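Local coordinates for phenazine-1-carboxylate N-methyltransferase (Pseudomonas aeruginosa, PDB 2IP2), which transfers a methyl group from S-adenosyl-L-methionine to phenazine-1-carboxylate, giving 5-methylphenazine-1-carboxylate on the way to the virulence pigment pyocyanin, at residues S153-L164 with R318-M328. Sequence-based numbering, arbitrary orientation. Where two conformers were deposited one is given.
Sequences SNLAFHEIPRLL and RIVDLPMETRM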
loop_
_atom_site.group_PDB
_atom_site.type_symbol
_atom_site.label_atom_id
_atom_site.label_comp_id
_atom_site.label_asym_id
_atom_site.label_seq_id
_atom_site.Cartn_x
_atom_site.Cartn_y
_atom_site.Cartn_z
ATOM N N SER A 153 8.783 1.245 17.883
ATOM C CA SER A 153 10.092 0.572 17.850
ATOM C C SER A 153 10.658 0.199 19.234
ATOM O O SER A 153 11.711 -0.427 19.328
ATOM C CB SER A 153 11.082 1.392 17.011
ATOM O OG SER A 153 10.815 1.184 15.621
ATOM N N ASN A 154 9.926 0.543 20.297
ATOM C CA ASN A 154 10.185 0.004 21.633
ATOM C C ASN A 154 10.073 -1.519 21.646
ATOM O O ASN A 154 10.591 -2.178 22.553
ATOM C CB ASN A 154 9.250 0.640 22.685
ATOM C CG ASN A 154 9.651 2.094 23.024
ATOM O OD1 ASN A 154 10.630 2.629 22.484
ATOM N ND2 ASN A 154 8.885 2.731 23.904
ATOM N N LEU A 155 9.423 -2.067 20.608
ATOM C CA LEU A 155 9.405 -3.517 20.395
ATOM C C LEU A 155 10.835 -4.069 20.373
ATOM O O LEU A 155 11.120 -5.106 20.984
ATOM C CB LEU A 155 8.657 -3.894 19.103
ATOM C CG LEU A 155 7.196 -4.351 19.197
ATOM C CD1 LEU A 155 6.233 -3.210 19.514
ATOM C CD2 LEU A 155 6.750 -5.075 17.928
ATOM N N ALA A 156 11.727 -3.383 19.672
ATOM C CA ALA A 156 13.095 -3.864 19.540
ATOM C C ALA A 156 13.831 -3.624 20.860
ATOM O O ALA A 156 14.533 -4.522 21.355
ATOM C CB ALA A 156 13.805 -3.178 18.397
ATOM N N PHE A 157 13.647 -2.428 21.425
ATOM C CA PHE A 157 14.332 -2.045 22.672
ATOM C C PHE A 157 14.018 -3.001 23.819
ATOM O O PHE A 157 14.876 -3.213 24.650
ATOM C CB PHE A 157 13.962 -0.621 23.120
ATOM C CG PHE A 157 14.556 0.492 22.253
ATOM C CD1 PHE A 157 15.550 0.240 21.296
ATOM C CD2 PHE A 157 14.094 1.805 22.407
ATOM C CE1 PHE A 157 16.087 1.304 20.506
ATOM C CE2 PHE A 157 14.621 2.854 21.635
ATOM C CZ PHE A 157 15.614 2.599 20.676
ATOM N N HIS A 158 12.785 -3.521 23.896
ATOM C CA HIS A 158 12.404 -4.395 24.995
ATOM C C HIS A 158 13.092 -5.742 24.892
ATOM O O HIS A 158 13.271 -6.425 25.920
ATOM C CB HIS A 158 10.880 -4.582 25.102
ATOM C CG HIS A 158 10.150 -3.348 25.550
ATOM N ND1 HIS A 158 10.532 -2.611 26.652
ATOM C CD2 HIS A 158 9.057 -2.727 25.048
ATOM C CE1 HIS A 158 9.709 -1.591 26.812
ATOM N NE2 HIS A 158 8.811 -1.630 25.843
ATOM N N GLU A 159 13.464 -6.136 23.668
ATOM C CA GLU A 159 14.280 -7.360 23.468
ATOM C C GLU A 159 15.696 -7.210 23.954
ATOM O O GLU A 159 16.299 -8.200 24.339
ATOM C CB GLU A 159 14.358 -7.812 22.013
ATOM C CG GLU A 159 13.227 -8.762 21.586
ATOM C CD GLU A 159 13.144 -10.028 22.427
ATOM O OE1 GLU A 159 14.040 -10.930 22.360
ATOM O OE2 GLU A 159 12.155 -10.107 23.178
ATOM N N ILE A 160 16.238 -5.998 23.926
ATOM C CA ILE A 160 17.664 -5.820 24.241
ATOM C C ILE A 160 18.083 -6.383 25.629
ATOM O O ILE A 160 19.009 -7.222 25.726
ATOM C CB ILE A 160 18.144 -4.362 23.951
ATOM C CG1 ILE A 160 18.274 -4.197 22.435
ATOM C CG2 ILE A 160 19.516 -4.070 24.575
ATOM C CD1 ILE A 160 18.400 -2.794 21.999
ATOM N N PRO A 161 17.405 -5.950 26.710
ATOM C CA PRO A 161 17.774 -6.493 28.025
ATOM C C PRO A 161 17.391 -7.964 28.233
ATOM O O PRO A 161 17.744 -8.527 29.291
ATOM C CB PRO A 161 16.997 -5.615 28.994
ATOM C CG PRO A 161 15.779 -5.175 28.181
ATOM C CD PRO A 161 16.322 -4.948 26.810
ATOM N N ARG A 162 16.640 -8.555 27.291
ATOM C CA ARG A 162 16.410 -10.016 27.277
ATOM C C ARG A 162 17.573 -10.729 26.592
ATOM O O ARG A 162 17.857 -11.878 26.915
ATOM C CB ARG A 162 15.098 -10.414 26.571
ATOM C CG ARG A 162 13.801 -9.883 27.219
ATOM C CD ARG A 162 12.511 -10.360 26.491
ATOM N NE ARG A 162 11.348 -9.532 26.855
ATOM C CZ ARG A 162 10.664 -8.741 26.011
ATOM N NH1 ARG A 162 10.984 -8.678 24.716
ATOM N NH2 ARG A 162 9.641 -8.009 26.457
ATOM N N LEU A 163 18.240 -10.073 25.642
ATOM C CA LEU A 163 19.411 -10.692 24.971
ATOM C C LEU A 163 20.745 -10.397 25.673
ATOM O O LEU A 163 21.687 -11.182 25.565
ATOM C CB LEU A 163 19.513 -10.237 23.516
ATOM C CG LEU A 163 18.433 -10.606 22.496
ATOM C CD1 LEU A 163 18.464 -9.548 21.364
ATOM C CD2 LEU A 163 18.607 -12.027 21.902
ATOM N N LEU A 164 20.840 -9.271 26.362
ATOM C CA LEU A 164 22.056 -8.927 27.073
ATOM C C LEU A 164 21.766 -8.926 28.555
ATOM O O LEU A 164 20.655 -8.614 28.972
ATOM C CB LEU A 164 22.591 -7.542 26.640
ATOM C CG LEU A 164 22.737 -7.182 25.145
ATOM C CD1 LEU A 164 23.563 -5.932 24.966
ATOM C CD2 LEU A 164 23.408 -8.257 24.348
ATOM N N ARG A 318 28.577 -11.003 18.127
ATOM C CA ARG A 318 27.245 -11.526 17.897
ATOM C C ARG A 318 26.523 -10.594 16.987
ATOM O O ARG A 318 26.667 -9.386 17.142
ATOM C CB ARG A 318 26.460 -11.430 19.192
ATOM C CG ARG A 318 26.116 -12.646 19.825
ATOM C CD ARG A 318 25.587 -12.260 21.181
ATOM N NE ARG A 318 24.184 -12.606 21.271
ATOM C CZ ARG A 318 23.465 -12.445 22.360
ATOM N NH1 ARG A 318 24.019 -11.932 23.449
ATOM N NH2 ARG A 318 22.195 -12.810 22.341
ATOM N N ILE A 319 25.690 -11.139 16.098
ATOM C CA ILE A 319 24.718 -10.315 15.381
ATOM C C ILE A 319 23.365 -10.921 15.619
ATOM O O ILE A 319 23.180 -12.129 15.379
ATOM C CB ILE A 319 25.018 -10.270 13.856
ATOM C CG1 ILE A 319 26.439 -9.753 13.622
ATOM C CG2 ILE A 319 23.959 -9.416 13.085
ATOM C CD1 ILE A 319 26.875 -9.813 12.148
ATOM N N VAL A 320 22.402 -10.104 16.055
ATOM C CA VAL A 320 21.048 -10.613 16.335
ATOM C C VAL A 320 20.014 -9.812 15.532
ATOM O O VAL A 320 20.090 -8.575 15.500
ATOM C CB VAL A 320 20.730 -10.521 17.871
ATOM C CG1 VAL A 320 19.264 -10.962 18.212
ATOM C CG2 VAL A 320 21.717 -11.308 18.693
ATOM N N ASP A 321 19.061 -10.497 14.893
ATOM C CA ASP A 321 17.936 -9.839 14.239
ATOM C C ASP A 321 16.866 -9.514 15.240
ATOM O O ASP A 321 16.280 -10.427 15.860
ATOM C CB ASP A 321 17.348 -10.728 13.140
ATOM C CG ASP A 321 18.291 -10.892 11.953
ATOM O OD1 ASP A 321 19.276 -10.144 11.888
ATOM O OD2 ASP A 321 18.034 -11.745 11.081
ATOM N N LEU A 322 16.604 -8.220 15.400
ATOM C CA LEU A 322 15.551 -7.736 16.317
ATOM C C LEU A 322 14.249 -7.414 15.555
ATOM O O LEU A 322 14.236 -7.391 14.325
ATOM C CB LEU A 322 16.041 -6.496 17.111
ATOM C CG LEU A 322 17.343 -6.461 17.925
ATOM C CD1 LEU A 322 17.604 -4.981 18.337
ATOM C CD2 LEU A 322 17.253 -7.351 19.177
ATOM N N PRO A 323 13.136 -7.165 16.283
ATOM C CA PRO A 323 11.910 -6.766 15.572
ATOM C C PRO A 323 12.050 -5.530 14.691
ATOM O O PRO A 323 12.931 -4.680 14.920
ATOM C CB PRO A 323 10.894 -6.492 16.715
ATOM C CG PRO A 323 11.392 -7.268 17.875
ATOM C CD PRO A 323 12.922 -7.288 17.742
ATOM N N MET A 324 11.151 -5.451 13.697
ATOM C CA MET A 324 11.016 -4.333 12.782
ATOM C C MET A 324 12.307 -4.034 12.059
ATOM O O MET A 324 12.774 -2.883 12.040
ATOM C CB MET A 324 10.504 -3.108 13.520
ATOM C CG MET A 324 9.492 -3.504 14.583
ATOM S SD MET A 324 8.230 -2.265 14.772
ATOM C CE MET A 324 8.370 -1.403 13.171
ATOM N N GLU A 325 12.892 -5.097 11.491
ATOM C CA GLU A 325 14.057 -4.997 10.632
ATOM C C GLU A 325 15.259 -4.283 11.290
ATOM O O GLU A 325 16.058 -3.662 10.598
ATOM C CB GLU A 325 13.699 -4.371 9.253
ATOM C CG GLU A 325 12.715 -5.185 8.379
ATOM C CD GLU A 325 13.243 -6.563 7.961
ATOM O OE1 GLU A 325 14.470 -6.705 7.789
ATOM O OE2 GLU A 325 12.427 -7.492 7.792
ATOM N N THR A 326 15.425 -4.418 12.609
ATOM C CA THR A 326 16.587 -3.752 13.246
ATOM C C THR A 326 17.615 -4.797 13.652
ATOM O O THR A 326 17.278 -5.960 13.839
ATOM C CB THR A 326 16.222 -2.830 14.459
ATOM O OG1 THR A 326 17.332 -2.719 15.382
ATOM C CG2 THR A 326 15.064 -3.346 15.201
ATOM N N ARG A 327 18.870 -4.390 13.733
ATOM C CA ARG A 327 19.935 -5.359 14.008
ATOM C C ARG A 327 20.561 -4.985 15.311
ATOM O O ARG A 327 20.661 -3.789 15.624
ATOM C CB ARG A 327 21.016 -5.254 12.972
ATOM C CG ARG A 327 21.475 -6.577 12.486
ATOM C CD ARG A 327 21.084 -6.662 11.018
ATOM N NE ARG A 327 20.516 -7.951 10.668
ATOM C CZ ARG A 327 20.166 -8.296 9.429
ATOM N NH1 ARG A 327 20.333 -7.460 8.405
ATOM N NH2 ARG A 327 19.659 -9.485 9.219
ATOM N N MET A 328 21.055 -5.985 16.037
ATOM C CA MET A 328 21.851 -5.689 17.239
ATOM C C MET A 328 23.211 -6.297 16.950
ATOM O O MET A 328 23.292 -7.496 16.719
ATOM C CB MET A 328 21.256 -6.322 18.494
ATOM C CG MET A 328 22.150 -6.062 19.777
ATOM S SD MET A 328 21.457 -6.804 21.280
ATOM C CE MET A 328 21.908 -8.524 21.006
#
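L163, near the end of helix 154-163, packs against M328, V320 and L322 on the last beta hairpin of the chain, a worked example of how a helix covers a face of a Rossmann-like methyltransferase sheet near its edge. Strands 314-322 and 326-333 make up the hairpin in the 3-2-1-4-5-7-6 order of class I enzymes, and the helix axis runs along the hairpin, 17° from the direction of 326-328 and roughly against that of 318-322 (141°). L163 has the largest buried area. Its CD1 branch reaches the hairpin, meeting V320 CG1 tip to tip at 3.5 Å. The same methyl is pressed unusually close to L322 CD2, 3.3 Å away. M328 arrives from the inner strand: its chain is extended through chi2 and then bends at chi3, which sets CE against both leucines, 3.6 Å from L163 CD1 and 3.7 Å from L164 CD2. I160 continues this apolar layer toward the first turn of the helix, and on the sheet side I271 and V269 of strand 267-272 extend it.

At the hairpin turn the spacing shrinks. P323 lays its ring along the first turn, CD 3.9 Å from A156 CA and CG 3.8 Å from L155 O. M324 and L155 also touch I13 and A9, respectively, of the second subunit, so this end of the contact adjoins the dimer interface. S153 lies beside R241, a residue predicted to bind S-adenosyl-L-methionine. At the far end, R318 turns its guanidinium edge to the helix terminus, where NH1 donates to L163 O at 3.2 Å, reaching the oxygen from above the carbonyl plane.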